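Local atomic coordinates of oxidoreductase, short chain dehydrogenase/reductase family protein (Bifidobacterium adolescentis L2-32, PDB entry 6OW4), a protein that acts as an NADH-dependent 20beta-hydroxysteroid dehydrogenase of the short-chain dehydrogenase/reductase family, probably interconverting 20-keto and 20beta-hydroxy steroids. Residues E110-L115 and M167-H172. Numbering follows the deposited sequence.
Sequences ELKTQL and MREHGH
Lys-112 and Glu-169 form a salt bridge at the protein surface, between helices 105-119 and 142-170. The two side chains run toward each other, and the ammonium of Lys-112 meets one carboxylate oxygen of Glu-169. Lys-112 NZ donates a hydrogen bond to Glu-169 OE1 at 2.8 Å. The ammonium lies on the syn side of that oxygen, 22° out of the carboxylate plane. Glu-169 OE2 stays farther off, 3.6 Å from Lys-112 NZ, and the grip is one-sided. The backbones are well apart: the closest CA atoms, those of Lys-112 and Met-167, are 11.3 Å from each other.

Both side chains span the gap, Lys-112 somewhat the farther. Its chain runs straight as far as CE. A turn about the CD-CE bond (chi4 -59°) then swings NZ toward the carboxylate. On the way the chain touches Ile-162, Glu-165 and Ile-166 of helix 142-170. Glu-165 may add negative charge near the ammonium. In Glu-169, CG lies beside the backbone N and anti to the carbonyl carbon (chi1 -77°), and the chain then runs out straight toward the lysine.

Within helix 105-119, Gln-114 NE2 donates to Glu-110 OE2 at 3.2 Å, one turn back. Helix 142-170 ends in a Schellman motif, with Gly-171 at positive phi. His-170 ND1 and His-172 NE2 both hydrogen-bond to Thr-121 OG1, tying this end to the loop after helix 105-119. Arg-168 NH2 forms a salt bridge with Asp-139 of the second subunit.

With an alanine here instead of Lys-112, the Glu-169 carboxylate would probably lose its positive partner and be set free to turn. The contact joins two helices on one side of the Rossmann-type sheet. With a single charged link near solvent, its strength is likely to be modest and sensitive to salt.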
ATOM      1  N   GLU F 110     -30.263  -6.450  20.704  1.00 48.06           N
ATOM      2  CA  GLU F 110     -30.569  -6.233  22.145  1.00 50.51           C
ATOM      3  C   GLU F 110     -29.397  -5.505  22.818  1.00 48.47           C
ATOM      4  O   GLU F 110     -29.661  -4.712  23.742  1.00 49.11           O
ATOM      5  CB  GLU F 110     -30.889  -7.561  22.836  1.00 52.77           C
ATOM      6  CG  GLU F 110     -31.390  -7.405  24.265  1.00 56.16           C
ATOM      7  CD  GLU F 110     -32.610  -6.514  24.446  1.00 58.33           C
ATOM      8  OE1 GLU F 110     -33.446  -6.453  23.522  1.00 65.18           O
ATOM      9  OE2 GLU F 110     -32.722  -5.879  25.513  1.00 62.20           O
ATOM     10  N   LEU F 111     -28.158  -5.759  22.381  1.00 46.35           N
ATOM     11  CA  LEU F 111     -26.943  -5.049  22.873  1.00 46.65           C
ATOM     12  C   LEU F 111     -27.081  -3.550  22.578  1.00 46.38           C
ATOM     13  O   LEU F 111     -26.802  -2.744  23.487  1.00 47.52           O
ATOM     14  CB  LEU F 111     -25.691  -5.622  22.199  1.00 45.95           C
ATOM     15  CG  LEU F 111     -24.366  -4.992  22.633  1.00 44.89           C
ATOM     16  CD1 LEU F 111     -24.045  -5.339  24.080  1.00 46.17           C
ATOM     17  CD2 LEU F 111     -23.231  -5.423  21.718  1.00 43.14           C
ATOM     18  N   LYS F 112     -27.488  -3.208  21.351  1.00 44.84           N
ATOM     19  CA  LYS F 112     -27.770  -1.817  20.902  1.00 43.95           C
ATOM     20  C   LYS F 112     -28.708  -1.145  21.912  1.00 44.95           C
ATOM     21  O   LYS F 112     -28.402  -0.017  22.340  1.00 44.21           O
ATOM     22  CB  LYS F 112     -28.388  -1.823  19.500  1.00 43.60           C
ATOM     23  CG  LYS F 112     -28.518  -0.456  18.839  1.00 43.56           C
ATOM     24  CD  LYS F 112     -29.243  -0.494  17.507  1.00 43.40           C
ATOM     25  CE  LYS F 112     -29.086   0.777  16.699  1.00 42.40           C
ATOM     26  NZ  LYS F 112     -29.589   1.965  17.427  1.00 42.71           N
ATOM     27  N   THR F 113     -29.796  -1.826  22.282  1.00 45.58           N
ATOM     28  CA  THR F 113     -30.828  -1.340  23.238  1.00 47.33           C
ATOM     29  C   THR F 113     -30.180  -1.054  24.597  1.00 47.56           C
ATOM     30  O   THR F 113     -30.443   0.033  25.151  1.00 49.88           O
ATOM     31  CB  THR F 113     -31.981  -2.345  23.360  1.00 47.59           C
ATOM     32  OG1 THR F 113     -32.571  -2.457  22.065  1.00 49.80           O
ATOM     33  CG2 THR F 113     -33.032  -1.940  24.371  1.00 47.96           C
ATOM     34  N   GLN F 114     -29.365  -1.985  25.105  1.00 46.75           N
ATOM     35  CA  GLN F 114     -28.797  -1.932  26.482  1.00 47.93           C
ATOM     36  C   GLN F 114     -27.656  -0.910  26.547  1.00 47.30           C
ATOM     37  O   GLN F 114     -27.536  -0.240  27.593  1.00 47.47           O
ATOM     38  CB  GLN F 114     -28.347  -3.324  26.930  1.00 48.39           C
ATOM     39  CG  GLN F 114     -29.509  -4.267  27.211  1.00 49.17           C
ATOM     40  CD  GLN F 114     -30.580  -3.599  28.037  1.00 51.68           C
ATOM     41  OE1 GLN F 114     -30.328  -3.122  29.141  1.00 52.16           O
ATOM     42  NE2 GLN F 114     -31.786  -3.542  27.494  1.00 51.59           N
ATOM     43  N   LEU F 115     -26.854  -0.795  25.483  1.00 45.63           N
ATOM     44  CA  LEU F 115     -25.783   0.230  25.363  1.00 44.76           C
ATOM     45  C   LEU F 115     -26.394   1.623  25.559  1.00 46.13           C
ATOM     46  O   LEU F 115     -25.847   2.393  26.365  1.00 48.17           O
ATOM     47  CB  LEU F 115     -25.100   0.112  23.997  1.00 42.59           C
ATOM     48  CG  LEU F 115     -24.059  -1.000  23.870  1.00 41.05           C
ATOM     49  CD1 LEU F 115     -23.636  -1.183  22.422  1.00 39.64           C
ATOM     50  CD2 LEU F 115     -22.846  -0.721  24.746  1.00 40.06           C
ATOM     51  N   MET F 167     -24.751   6.788  17.217  1.00 34.78           N
ATOM     52  CA  MET F 167     -24.086   8.114  17.101  1.00 34.12           C
ATOM     53  C   MET F 167     -24.968   9.071  16.294  1.00 32.85           C
ATOM     54  O   MET F 167     -25.252  10.175  16.797  1.00 31.99           O
ATOM     55  CB  MET F 167     -22.723   7.979  16.418  1.00 33.86           C
ATOM     56  CG  MET F 167     -21.671   7.347  17.306  1.00 34.25           C
ATOM     57  SD  MET F 167     -20.188   6.874  16.389  1.00 33.82           S
ATOM     58  CE  MET F 167     -19.261   6.031  17.669  1.00 33.34           C
ATOM     59  N   ARG F 168     -25.376   8.659  15.091  1.00 32.82           N
ATOM     60  CA  ARG F 168     -26.211   9.474  14.169  1.00 34.65           C
ATOM     61  C   ARG F 168     -27.601   9.675  14.782  1.00 36.02           C
ATOM     62  O   ARG F 168     -28.101  10.817  14.746  1.00 37.15           O
ATOM     63  CB  ARG F 168     -26.290   8.803  12.796  1.00 34.36           C
ATOM     64  CG  ARG F 168     -24.965   8.784  12.048  1.00 34.40           C
ATOM     65  CD  ARG F 168     -25.102   8.106  10.703  1.00 35.06           C
ATOM     66  NE  ARG F 168     -25.299   6.670  10.840  1.00 34.82           N
ATOM     67  CZ  ARG F 168     -25.723   5.864   9.871  1.00 35.13           C
ATOM     68  NH1 ARG F 168     -26.010   6.348   8.673  1.00 36.14           N
ATOM     69  NH2 ARG F 168     -25.864   4.572  10.108  1.00 35.30           N
ATOM     70  N   GLU F 169     -28.186   8.609  15.339  1.00 37.71           N
ATOM     71  CA  GLU F 169     -29.520   8.624  16.002  1.00 38.64           C
ATOM     72  C   GLU F 169     -29.498   9.587  17.194  1.00 40.05           C
ATOM     73  O   GLU F 169     -30.543  10.217  17.451  1.00 42.06           O
ATOM     74  CB  GLU F 169     -29.921   7.214  16.439  1.00 39.68           C
ATOM     75  CG  GLU F 169     -30.403   6.345  15.291  1.00 40.24           C
ATOM     76  CD  GLU F 169     -30.501   4.861  15.601  1.00 40.21           C
ATOM     77  OE1 GLU F 169     -30.453   4.503  16.794  1.00 42.06           O
ATOM     78  OE2 GLU F 169     -30.622   4.066  14.648  1.00 39.55           O
ATOM     79  N   HIS F 170     -28.361   9.691  17.891  1.00 38.48           N
ATOM     80  CA  HIS F 170     -28.153  10.595  19.056  1.00 39.23           C
ATOM     81  C   HIS F 170     -27.668  11.970  18.581  1.00 38.05           C
ATOM     82  O   HIS F 170     -27.662  12.902  19.408  1.00 38.77           O
ATOM     83  CB  HIS F 170     -27.202   9.948  20.072  1.00 39.50           C
ATOM     84  CG  HIS F 170     -27.851   8.873  20.877  1.00 40.22           C
ATOM     85  ND1 HIS F 170     -27.354   8.461  22.098  1.00 40.43           N
ATOM     86  CD2 HIS F 170     -28.970   8.151  20.659  1.00 39.88           C
ATOM     87  CE1 HIS F 170     -28.128   7.515  22.586  1.00 40.45           C
ATOM     88  NE2 HIS F 170     -29.129   7.309  21.724  1.00 40.89           N
ATOM     89  N   GLY F 171     -27.272  12.083  17.308  1.00 37.18           N
ATOM     90  CA  GLY F 171     -26.952  13.358  16.638  1.00 36.08           C
ATOM     91  C   GLY F 171     -25.637  13.945  17.121  1.00 35.39           C
ATOM     92  O   GLY F 171     -25.631  15.122  17.518  1.00 35.01           O
ATOM     93  N   HIS F 172     -24.562  13.154  17.080  1.00 34.79           N
ATOM     94  CA  HIS F 172     -23.183  13.570  17.453  1.00 34.86           C
ATOM     95  C   HIS F 172     -22.155  12.651  16.782  1.00 33.81           C
ATOM     96  O   HIS F 172     -22.560  11.613  16.216  1.00 34.17           O
ATOM     97  CB  HIS F 172     -23.025  13.614  18.982  1.00 36.23           C
ATOM     98  CG  HIS F 172     -23.258  12.310  19.669  1.00 37.34           C
ATOM     99  ND1 HIS F 172     -22.285  11.332  19.753  1.00 38.10           N
ATOM    100  CD2 HIS F 172     -24.336  11.826  20.324  1.00 38.70           C
ATOM    101  CE1 HIS F 172     -22.758  10.298  20.420  1.00 38.45           C
ATOM    102  NE2 HIS F 172     -24.015  10.577  20.780  1.00 38.85           N
TER